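Local structure of protein MJ1225 (3LFZ) at residues Phe2-Lys7 with Lys98-Ile103; Asn46-Ile51 with Pro119-Glu124; Gly188-Ile193 with Val233-Glu238. The protein binds adenine nucleotides through its four CBS motifs and is probably an archaeal energy sensor related to the gamma subunit of AMP-activated protein kinase. All coordinates share one frame; numbering follows the deposited sequence.

Contact 1 of 3, residues Phe2-Lys7 with Lys98-Ile103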
loop_
_atom_site.group_PDB
_atom_site.type_symbol
_atom_site.label_atom_id
_atom_site.label_comp_id
_atom_site.label_asym_id
_atom_site.label_seq_id
_atom_site.Cartn_x
_atom_site.Cartn_y
_atom_site.Cartn_z
ATOM N N PHE A 2 2.120 -27.816 -6.029
ATOM C CA PHE A 2 0.795 -27.259 -6.289
ATOM C C PHE A 2 -0.007 -27.127 -4.984
ATOM O O PHE A 2 -0.725 -28.044 -4.588
ATOM C CB PHE A 2 0.039 -28.137 -7.308
ATOM C CG PHE A 2 -0.191 -29.557 -6.844
ATOM C CD1 PHE A 2 -1.337 -29.899 -6.126
ATOM C CD2 PHE A 2 0.739 -30.556 -7.124
ATOM C CE1 PHE A 2 -1.545 -31.200 -5.682
ATOM C CE2 PHE A 2 0.538 -31.865 -6.691
ATOM C CZ PHE A 2 -0.606 -32.187 -5.969
ATOM N N VAL A 3 0.127 -25.997 -4.298
ATOM C CA VAL A 3 -0.635 -25.775 -3.064
ATOM C C VAL A 3 -1.704 -24.713 -3.313
ATOM O O VAL A 3 -1.386 -23.619 -3.780
ATOM C CB VAL A 3 0.275 -25.353 -1.879
ATOM C CG1 VAL A 3 -0.493 -25.418 -0.562
ATOM C CG2 VAL A 3 1.522 -26.233 -1.804
ATOM N N ARG A 4 -2.960 -25.031 -3.000
ATOM C CA ARG A 4 -4.079 -24.124 -3.270
ATOM C C ARG A 4 -3.920 -22.830 -2.472
ATOM O O ARG A 4 -3.639 -22.877 -1.271
ATOM C CB ARG A 4 -5.410 -24.798 -2.918
ATOM C CG ARG A 4 -6.400 -24.900 -4.072
ATOM C CD ARG A 4 -6.131 -26.151 -4.899
ATOM N NE ARG A 4 -6.844 -26.150 -6.175
ATOM C CZ ARG A 4 -6.504 -26.893 -7.226
ATOM N NH1 ARG A 4 -5.452 -27.702 -7.171
ATOM N NH2 ARG A 4 -7.215 -26.823 -8.344
ATOM N N VAL A 5 -4.079 -21.682 -3.139
ATOM C CA VAL A 5 -4.005 -20.381 -2.451
ATOM C C VAL A 5 -5.003 -20.319 -1.307
ATOM O O VAL A 5 -4.694 -19.795 -0.235
ATOM C CB VAL A 5 -4.247 -19.144 -3.377
ATOM C CG1 VAL A 5 -3.037 -18.853 -4.225
ATOM C CG2 VAL A 5 -5.516 -19.290 -4.227
ATOM N N MET A 6 -6.195 -20.864 -1.553
ATOM C CA MET A 6 -7.266 -20.914 -0.565
ATOM C C MET A 6 -6.808 -21.466 0.780
ATOM O O MET A 6 -7.278 -21.012 1.826
ATOM C CB MET A 6 -8.454 -21.722 -1.094
ATOM C CG MET A 6 -9.429 -20.912 -1.936
ATOM S SD MET A 6 -10.220 -19.566 -1.026
ATOM C CE MET A 6 -11.332 -20.475 0.050
ATOM N N LYS A 7 -5.892 -22.436 0.750
ATOM C CA LYS A 7 -5.325 -23.013 1.974
ATOM C C LYS A 7 -4.632 -21.991 2.879
ATOM O O LYS A 7 -4.395 -22.273 4.062
ATOM C CB LYS A 7 -4.362 -24.165 1.656
ATOM C CG LYS A 7 -4.980 -25.556 1.752
ATOM C CD LYS A 7 -5.653 -25.961 0.446
ATOM C CE LYS A 7 -6.535 -27.184 0.637
ATOM N NZ LYS A 7 -7.397 -27.425 -0.563
ATOM N N LYS A 98 -8.660 -17.204 -9.335
ATOM C CA LYS A 98 -9.754 -18.170 -9.249
ATOM C C LYS A 98 -9.583 -19.006 -7.983
ATOM O O LYS A 98 -8.459 -19.213 -7.527
ATOM C CB LYS A 98 -9.800 -19.054 -10.503
ATOM C CG LYS A 98 -10.108 -18.294 -11.799
ATOM C CD LYS A 98 -11.538 -17.755 -11.818
ATOM C CE LYS A 98 -11.700 -16.629 -12.832
ATOM N NZ LYS A 98 -13.082 -16.071 -12.825
ATOM N N GLU A 99 -10.691 -19.469 -7.406
ATOM C CA GLU A 99 -10.640 -20.153 -6.100
ATOM C C GLU A 99 -9.795 -21.431 -6.109
ATOM O O GLU A 99 -9.419 -21.951 -5.054
ATOM C CB GLU A 99 -12.044 -20.397 -5.518
ATOM C CG GLU A 99 -13.000 -21.212 -6.385
ATOM C CD GLU A 99 -14.364 -21.416 -5.730
ATOM O OE1 GLU A 99 -14.435 -21.511 -4.483
ATOM O OE2 GLU A 99 -15.369 -21.491 -6.469
ATOM N N ASN A 100 -9.484 -21.906 -7.312
ATOM C CA ASN A 100 -8.628 -23.067 -7.508
ATOM C C ASN A 100 -7.162 -22.712 -7.782
ATOM O O ASN A 100 -6.345 -23.605 -8.030
ATOM C CB ASN A 100 -9.180 -23.943 -8.639
ATOM C CG ASN A 100 -9.376 -23.174 -9.937
ATOM O OD1 ASN A 100 -10.331 -22.408 -10.084
ATOM N ND2 ASN A 100 -8.477 -23.389 -10.892
ATOM N N ALA A 101 -6.829 -21.422 -7.734
ATOM C CA ALA A 101 -5.462 -20.963 -8.006
ATOM C C ALA A 101 -4.464 -21.493 -6.976
ATOM O O ALA A 101 -4.821 -21.729 -5.819
ATOM C CB ALA A 101 -5.406 -19.441 -8.078
ATOM N N ASP A 102 -3.218 -21.690 -7.403
ATOM C CA ASP A 102 -2.181 -22.193 -6.508
ATOM C C ASP A 102 -1.183 -21.105 -6.119
ATOM O O ASP A 102 -1.126 -20.046 -6.750
ATOM C CB ASP A 102 -1.463 -23.410 -7.109
ATOM C CG ASP A 102 -0.463 -23.030 -8.180
ATOM O OD1 ASP A 102 -0.822 -22.240 -9.078
ATOM O OD2 ASP A 102 0.680 -23.531 -8.129
ATOM N N ILE A 103 -0.416 -21.386 -5.066
ATOM C CA ILE A 103 0.587 -20.475 -4.498
ATOM C C ILE A 103 1.541 -19.887 -5.541
ATOM O O ILE A 103 1.841 -18.690 -5.511
ATOM C CB ILE A 103 1.403 -21.224 -3.401
ATOM C CG1 ILE A 103 1.129 -20.652 -2.013
ATOM C CG2 ILE A 103 2.910 -21.283 -3.719
ATOM C CD1 ILE A 103 1.387 -21.663 -0.900
#
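Arg4 and Asp102 form a single, isolated antiparallel beta bridge that ties the N-terminal lead-in of the chain to the loop joining strand 97-98 to helix 103-112. They are a non-hydrogen-bonded pair, with the two bonds made by their neighbours. Ile103 N donates to Val3 O at 2.8 Å, and Val5 N donates to Ala101 O at 2.8 Å with an almost straight N-H...O angle of 171°. Ala101 O is further hemmed in by the methyl Val5 CG2, only 3.0 Å away, a tight fit. Arg4 reaches back over the type I turn Lys98-Ala101: its chain bends at chi2 (86°), laying one face of the guanidinium against Asn100 O. Arg4 NE is 3.2 Å from that Asn100 O, but the angle is poor for a hydrogen bond, so the contact is one of a flat group resting on a carbonyl. At the far end Met6 CG meets Glu99 O at 3.3 Å. Apolar contact comes from Val3 CB against Ile103 CD1 and from Val5 CG2 against Ala101 CB. Asp102 is the N-cap residue of helix 103-112; Met6 rests on Ile120 and Lys98 on Val121, both of strand 117-121, while Ile103 covers Ile8.

Contact 2 of 3, residues Asn46-Ile51 with Pro119-Glu124. With ATP (adenosine-5'-triphosphate), chain B.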
loop_
_atom_site.group_PDB
_atom_site.type_symbol
_atom_site.label_atom_id
_atom_site.label_comp_id
_atom_site.label_asym_id
_atom_site.label_seq_id
_atom_site.Cartn_x
_atom_site.Cartn_y
_atom_site.Cartn_z
ATOM N N ASN A 46 -22.387 -9.855 -5.033
ATOM C CA ASN A 46 -21.057 -9.954 -4.421
ATOM C C ASN A 46 -19.919 -10.103 -5.437
ATOM O O ASN A 46 -18.819 -10.551 -5.097
ATOM C CB ASN A 46 -21.020 -11.076 -3.372
ATOM C CG ASN A 46 -20.227 -10.698 -2.136
ATOM O OD1 ASN A 46 -20.328 -9.575 -1.637
ATOM N ND2 ASN A 46 -19.447 -11.642 -1.621
ATOM N N LYS A 47 -20.188 -9.711 -6.681
ATOM C CA LYS A 47 -19.179 -9.737 -7.732
ATOM C C LYS A 47 -18.196 -8.595 -7.542
ATOM O O LYS A 47 -18.596 -7.450 -7.312
ATOM C CB LYS A 47 -19.826 -9.660 -9.118
ATOM C CG LYS A 47 -20.519 -10.944 -9.536
ATOM C CD LYS A 47 -21.262 -10.783 -10.848
ATOM C CE LYS A 47 -22.078 -12.029 -11.151
ATOM N NZ LYS A 47 -22.816 -11.919 -12.439
ATOM N N VAL A 48 -16.910 -8.923 -7.623
ATOM C CA VAL A 48 -15.847 -7.926 -7.571
ATOM C C VAL A 48 -15.940 -7.059 -8.822
ATOM O O VAL A 48 -15.785 -7.547 -9.943
ATOM C CB VAL A 48 -14.443 -8.576 -7.472
ATOM C CG1 VAL A 48 -13.344 -7.517 -7.526
ATOM C CG2 VAL A 48 -14.322 -9.399 -6.198
ATOM N N VAL A 49 -16.227 -5.778 -8.620
ATOM C CA VAL A 49 -16.333 -4.835 -9.730
ATOM C C VAL A 49 -15.241 -3.776 -9.661
ATOM O O VAL A 49 -15.062 -2.999 -10.597
ATOM C CB VAL A 49 -17.736 -4.156 -9.810
ATOM C CG1 VAL A 49 -18.836 -5.198 -9.996
ATOM C CG2 VAL A 49 -18.003 -3.285 -8.581
ATOM N N GLY A 50 -14.516 -3.749 -8.546
ATOM C CA GLY A 50 -13.463 -2.765 -8.347
ATOM C C GLY A 50 -12.595 -3.046 -7.140
ATOM O O GLY A 50 -12.826 -4.003 -6.399
ATOM N N ILE A 51 -11.576 -2.212 -6.969
ATOM C CA ILE A 51 -10.701 -2.254 -5.803
ATOM C C ILE A 51 -10.214 -0.831 -5.533
ATOM O O ILE A 51 -10.005 -0.049 -6.464
ATOM C CB ILE A 51 -9.518 -3.263 -5.990
ATOM C CG1 ILE A 51 -8.779 -3.505 -4.667
ATOM C CG2 ILE A 51 -8.565 -2.826 -7.119
ATOM C CD1 ILE A 51 -8.080 -4.866 -4.591
ATOM N N PRO A 119 -7.922 -10.298 -4.863
ATOM C CA PRO A 119 -9.170 -10.964 -4.519
ATOM C C PRO A 119 -9.211 -12.371 -5.099
ATOM O O PRO A 119 -8.761 -12.598 -6.225
ATOM C CB PRO A 119 -10.234 -10.086 -5.189
ATOM C CG PRO A 119 -9.586 -8.761 -5.348
ATOM C CD PRO A 119 -8.162 -9.080 -5.658
ATOM N N ILE A 120 -9.723 -13.308 -4.313
ATOM C CA ILE A 120 -9.933 -14.668 -4.775
ATOM C C ILE A 120 -11.413 -14.803 -5.094
ATOM O O ILE A 120 -12.265 -14.600 -4.228
ATOM C CB ILE A 120 -9.474 -15.706 -3.723
ATOM C CG1 ILE A 120 -7.963 -15.583 -3.491
ATOM C CG2 ILE A 120 -9.818 -17.124 -4.173
ATOM C CD1 ILE A 120 -7.499 -16.070 -2.133
ATOM N N VAL A 121 -11.712 -15.104 -6.353
ATOM C CA VAL A 121 -13.092 -15.198 -6.814
ATOM C C VAL A 121 -13.418 -16.591 -7.339
ATOM O O VAL A 121 -12.521 -17.397 -7.597
ATOM C CB VAL A 121 -13.437 -14.127 -7.899
ATOM C CG1 VAL A 121 -13.186 -12.720 -7.376
ATOM C CG2 VAL A 121 -12.668 -14.375 -9.204
ATOM N N ASN A 122 -14.711 -16.863 -7.477
ATOM C CA ASN A 122 -15.177 -18.086 -8.110
ATOM C C ASN A 122 -15.453 -17.834 -9.590
ATOM O O ASN A 122 -15.059 -16.796 -10.131
ATOM C CB ASN A 122 -16.411 -18.643 -7.384
ATOM C CG ASN A 122 -17.621 -17.720 -7.464
ATOM O OD1 ASN A 122 -17.638 -16.740 -8.210
ATOM N ND2 ASN A 122 -18.650 -18.043 -6.687
ATOM N N ASP A 123 -16.137 -18.776 -10.237
ATOM C CA ASP A 123 -16.418 -18.681 -11.670
ATOM C C ASP A 123 -17.413 -17.579 -12.045
ATOM O O ASP A 123 -17.392 -17.080 -13.173
ATOM C CB ASP A 123 -16.866 -20.036 -12.230
ATOM C CG ASP A 123 -15.696 -20.899 -12.683
ATOM O OD1 ASP A 123 -14.566 -20.715 -12.174
ATOM O OD2 ASP A 123 -15.910 -21.768 -13.557
ATOM N N GLU A 124 -18.275 -17.199 -11.105
ATOM C CA GLU A 124 -19.172 -16.057 -11.304
ATOM C C GLU A 124 -18.493 -14.737 -10.943
ATOM O O GLU A 124 -19.105 -13.671 -11.052
ATOM C CB GLU A 124 -20.494 -16.220 -10.532
ATOM C CG GLU A 124 -20.553 -17.401 -9.566
ATOM C CD GLU A 124 -20.756 -18.730 -10.276
ATOM O OE1 GLU A 124 -20.283 -19.765 -9.753
ATOM O OE2 GLU A 124 -21.379 -18.742 -11.360
HETATM P PG ATP B . 1.889 -3.124 -2.452
HETATM O O1G ATP B . 2.787 -1.793 -2.563
HETATM O O2G ATP B . 2.500 -4.265 -3.178
HETATM O O3G ATP B . 1.805 -3.401 -0.855
HETATM P PB ATP B . -0.190 -2.830 -4.446
HETATM O O1B ATP B . 0.828 -2.463 -5.458
HETATM O O2B ATP B . -0.897 -4.123 -4.558
HETATM O O3B ATP B . 0.398 -2.681 -2.931
HETATM P PA ATP B . -1.085 -0.178 -4.139
HETATM O O1A ATP B . -1.738 0.147 -2.854
HETATM O O2A ATP B . 0.337 0.169 -4.356
HETATM O O3A ATP B . -1.354 -1.725 -4.440
HETATM O "O5'" ATP B . -1.979 0.509 -5.291
HETATM C "C5'" ATP B . -1.478 0.847 -6.595
HETATM C "C4'" ATP B . -2.614 0.778 -7.629
HETATM O "O4'" ATP B . -2.854 -0.631 -7.889
HETATM C "C3'" ATP B . -3.926 1.360 -7.079
HETATM O "O3'" ATP B . -4.554 2.146 -8.095
HETATM C "C2'" ATP B . -4.755 0.118 -6.746
HETATM O "O2'" ATP B . -6.155 0.374 -6.877
HETATM C "C1'" ATP B . -4.276 -0.866 -7.812
HETATM N N9 ATP B . -4.467 -2.279 -7.395
HETATM C C8 ATP B . -4.087 -2.834 -6.239
HETATM N N7 ATP B . -4.430 -4.124 -6.230
HETATM C C5 ATP B . -5.023 -4.395 -7.388
HETATM C C6 ATP B . -5.579 -5.541 -7.952
HETATM N N6 ATP B . -5.593 -6.700 -7.297
HETATM N N1 ATP B . -6.111 -5.462 -9.183
HETATM C C2 ATP B . -6.116 -4.321 -9.864
HETATM N N3 ATP B . -5.594 -3.215 -9.354
HETATM C C4 ATP B . -5.044 -3.222 -8.127
#
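The adenine pocket of one bound ATP opens at the end of this interface, where Ile51 and Pro119 meet between two CBS motifs. Ile51 lies over the plane of the base: Ile51 CG2 is 3.7 Å from ATP C4, and its other branch continues over the same side toward N7 and N6. With CG1 anti to the backbone N (chi1 -169°), Ile51 can set CD1 against both the base and the proline, Ile51 CD1 to Pro119 CG being 4.2 Å. Pro119 CD in turn lies 3.9 Å from ATP N6.

Behind the pocket the strands 48-51 and 119-121 run antiparallel, at 174°, but with axes 9.9 Å apart they face each other through side chains instead of sharing a sheet. Such facing of short beta strands from successive motifs is how CBS motifs pair into a Bateman module. The side chains of Val48 and Val121 meet nearly perpendicular, and Val48 CG2 touches Val121 CG1 at 3.7 Å. The same Val48 CG2 also reaches Pro119 CB at 4.3 Å, so one methyl spans two residues of the opposing strand. Leu127 of strand 127-132 lies against both Val48 and Pro119. A classic beta bulge, in which Val49 and Gly50 both face Val40, interrupts strand 48-53 between Val48 and Ile51. At the outer end the extended chain of Lys47 passes the carbonyl of Glu124, with Lys47 CE 3.4 Å from Glu124 O. Around the nucleotide, Ile95 N, Gly116 N, Thr53 OG1, Asp56 OD1 and Arg37 NH1 add hydrogen bonds.

Contact 3 of 3, residues Gly188-Ile193 with Val233-Glu238. With ATP (adenosine-5'-triphosphate), chain D.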
loop_
_atom_site.group_PDB
_atom_site.type_symbol
_atom_site.label_atom_id
_atom_site.label_comp_id
_atom_site.label_asym_id
_atom_site.label_seq_id
_atom_site.Cartn_x
_atom_site.Cartn_y
_atom_site.Cartn_z
ATOM N N GLY A 188 22.097 12.431 2.131
ATOM C CA GLY A 188 22.500 11.034 1.970
ATOM C C GLY A 188 22.157 10.137 3.148
ATOM O O GLY A 188 22.357 8.923 3.087
ATOM N N ARG A 189 21.634 10.736 4.216
ATOM C CA ARG A 189 21.311 10.014 5.445
ATOM C C ARG A 189 19.814 9.764 5.602
ATOM O O ARG A 189 19.002 10.648 5.331
ATOM C CB ARG A 189 21.845 10.772 6.665
ATOM C CG ARG A 189 23.200 10.289 7.166
ATOM C CD ARG A 189 24.364 10.786 6.315
ATOM N NE ARG A 189 25.523 9.906 6.458
ATOM C CZ ARG A 189 26.791 10.284 6.314
ATOM N NH1 ARG A 189 27.097 11.546 6.027
ATOM N NH2 ARG A 189 27.762 9.394 6.471
ATOM N N LEU A 190 19.465 8.554 6.042
ATOM C CA LEU A 190 18.081 8.196 6.354
ATOM C C LEU A 190 17.621 8.935 7.599
ATOM O O LEU A 190 18.205 8.778 8.672
ATOM C CB LEU A 190 17.943 6.686 6.576
ATOM C CG LEU A 190 16.546 6.132 6.872
ATOM C CD1 LEU A 190 15.693 6.068 5.617
ATOM C CD2 LEU A 190 16.652 4.767 7.510
ATOM N N VAL A 191 16.579 9.743 7.456
ATOM C CA VAL A 191 16.034 10.469 8.597
ATOM C C VAL A 191 14.601 10.051 8.909
ATOM O O VAL A 191 14.023 10.488 9.906
ATOM C CB VAL A 191 16.132 12.012 8.419
ATOM C CG1 VAL A 191 17.592 12.457 8.369
ATOM C CG2 VAL A 191 15.375 12.475 7.175
ATOM N N GLY A 192 14.031 9.200 8.064
ATOM C CA GLY A 192 12.669 8.752 8.281
ATOM C C GLY A 192 12.083 7.893 7.188
ATOM O O GLY A 192 12.749 7.552 6.212
ATOM N N ILE A 193 10.821 7.532 7.383
ATOM C CA ILE A 193 10.033 6.851 6.372
ATOM C C ILE A 193 8.652 7.508 6.304
ATOM O O ILE A 193 8.129 7.997 7.312
ATOM C CB ILE A 193 9.953 5.317 6.640
ATOM C CG1 ILE A 193 9.557 4.555 5.367
ATOM C CG2 ILE A 193 9.042 4.995 7.836
ATOM C CD1 ILE A 193 9.909 3.072 5.392
ATOM N N VAL A 233 13.122 4.296 12.074
ATOM C CA VAL A 233 12.821 3.369 11.006
ATOM C C VAL A 233 13.423 2.007 11.295
ATOM O O VAL A 233 14.563 1.903 11.752
ATOM C CB VAL A 233 13.368 3.897 9.660
ATOM C CG1 VAL A 233 12.784 3.122 8.495
ATOM C CG2 VAL A 233 13.067 5.378 9.508
ATOM N N ILE A 234 12.636 0.968 11.042
ATOM C CA ILE A 234 13.145 -0.391 11.033
ATOM C C ILE A 234 13.874 -0.575 9.705
ATOM O O ILE A 234 13.257 -0.608 8.635
ATOM C CB ILE A 234 12.020 -1.429 11.234
ATOM C CG1 ILE A 234 11.358 -1.215 12.601
ATOM C CG2 ILE A 234 12.572 -2.851 11.124
ATOM C CD1 ILE A 234 10.055 -1.956 12.794
ATOM N N THR A 235 15.197 -0.659 9.800
ATOM C CA THR A 235 16.082 -0.702 8.643
ATOM C C THR A 235 16.749 -2.066 8.535
ATOM O O THR A 235 16.827 -2.799 9.522
ATOM C CB THR A 235 17.191 0.363 8.758
ATOM O OG1 THR A 235 18.079 0.018 9.832
ATOM C CG2 THR A 235 16.600 1.736 9.019
ATOM N N ALA A 236 17.228 -2.403 7.340
ATOM C CA ALA A 236 18.011 -3.621 7.139
ATOM C C ALA A 236 19.440 -3.272 6.725
ATOM O O ALA A 236 19.752 -2.104 6.479
ATOM C CB ALA A 236 17.349 -4.515 6.097
ATOM N N LYS A 237 20.310 -4.278 6.669
ATOM C CA LYS A 237 21.674 -4.074 6.183
ATOM C C LYS A 237 22.218 -5.258 5.401
ATOM O O LYS A 237 21.790 -6.398 5.584
ATOM C CB LYS A 237 22.638 -3.664 7.310
ATOM C CG LYS A 237 22.595 -4.511 8.579
ATOM C CD LYS A 237 23.573 -3.993 9.632
ATOM C CE LYS A 237 23.332 -2.516 9.974
ATOM N NZ LYS A 237 24.442 -1.932 10.780
ATOM N N GLU A 238 23.163 -4.956 4.516
ATOM C CA GLU A 238 23.844 -5.955 3.709
ATOM C C GLU A 238 24.473 -7.002 4.619
ATOM O O GLU A 238 25.155 -6.666 5.592
ATOM C CB GLU A 238 24.907 -5.286 2.838
ATOM C CG GLU A 238 24.530 -3.871 2.410
ATOM C CD GLU A 238 25.084 -3.494 1.054
ATOM O OE1 GLU A 238 25.581 -2.358 0.916
ATOM O OE2 GLU A 238 25.023 -4.329 0.125
HETATM P PG ATP D . 0.172 -2.879 5.424
HETATM O O1G ATP D . -0.046 -2.903 3.818
HETATM O O2G ATP D . -0.611 -1.799 6.071
HETATM O O3G ATP D . -0.346 -4.328 5.893
HETATM P PB ATP D . 2.679 -1.833 4.847
HETATM O O1B ATP D . 3.924 -2.548 4.513
HETATM O O2B ATP D . 1.839 -1.299 3.757
HETATM O O3B ATP D . 1.759 -2.782 5.748
HETATM P PA ATP D . 2.238 0.795 5.659
HETATM O O1A ATP D . 2.660 1.483 4.418
HETATM O O2A ATP D . 0.801 0.518 5.869
HETATM O O3A ATP D . 3.057 -0.590 5.805
HETATM O "O5'" ATP D . 2.785 1.625 6.909
HETATM C "C5'" ATP D . 2.080 1.651 8.163
HETATM C "C4'" ATP D . 2.859 2.489 9.186
HETATM O "O4'" ATP D . 4.145 1.850 9.426
HETATM C "C3'" ATP D . 3.143 3.870 8.581
HETATM O "O3'" ATP D . 2.939 4.878 9.573
HETATM C "C2'" ATP D . 4.616 3.800 8.183
HETATM O "O2'" ATP D . 5.235 5.087 8.291
HETATM C "C1'" ATP D . 5.192 2.820 9.205
HETATM N N9 ATP D . 6.351 2.090 8.624
HETATM C C8 ATP D . 6.391 1.492 7.429
HETATM N N7 ATP D . 7.590 0.937 7.246
HETATM C C5 ATP D . 8.317 1.180 8.332
HETATM C C6 ATP D . 9.613 0.859 8.713
HETATM N N6 ATP D . 10.404 0.161 7.899
HETATM N N1 ATP D . 10.057 1.268 9.917
HETATM C C2 ATP D . 9.281 1.966 10.736
HETATM N N3 ATP D . 8.041 2.287 10.399
HETATM C C4 ATP D . 7.532 1.909 9.211
#
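Val233 and Ile193 meet at the adenine pocket of another ATP, between strand 189-195 of the third CBS motif and the loop of the fourth, ahead of helix 242-252. The loop reads the base with its backbone at Ile234: Ile234 N donates to ATP N1 at 2.8 Å, and ATP N6 returns a nearly straight bond (176°) to Ile234 O at 3.0 Å. The Watson-Crick edge of adenine is thus bound by main chain alone at this residue. Ile193 covers the base from above its plane, with Ile193 CD1 3.7 Å from ATP N7 and its CG2 over C4. An Ile193 cut back to alanine loses CG2 and CD1, which would probably bare the base over C4 and N7 and leave Val233 CG1 to cover that side near N1. Val233 divides its branches between two tasks. CG1, placed anti to the backbone N (chi1 -166°), turns to the base, Val233 CG1 to ATP N1 being 3.6 Å. Val233 CG1 also lies 4.0 Å from Ile193 CB. CG2 instead lies against the backbone of Gly192, Val233 CG2 to Gly192 C being 3.6 Å. Gly192 and Val191 both face Val184, forming a classic beta bulge. Further from the nucleotide, the ends of Leu190 and Thr235 lie alongside, pointing opposite ways, beside Val260, and Leu190 CD2 comes within 3.4 Å of Thr235 CG2, closer than two methyls normally sit.

Contacts 1 and 2 adjoin, their centres 16 Å apart, and alternate along the chain: 2-7, 46-51, 98-103, 119-124. Both join the first CBS motif to the second, and they touch where Glu99, in the loop before helix 103-112, packs on Asn122, just past strand 117-121. Contact 3 follows in sequence, joining the third and fourth motifs; its centre lies 38 Å from that of contact 2, on the opposite side of the chain's centre. Contacts 2 and 3 use comparable bulged strands, 48-53 and 189-195, with an isoleucine over each adenine. The principle illustrated is repetition: paired motifs give separate nucleotide pockets, consistent with a sensor of adenine nucleotides.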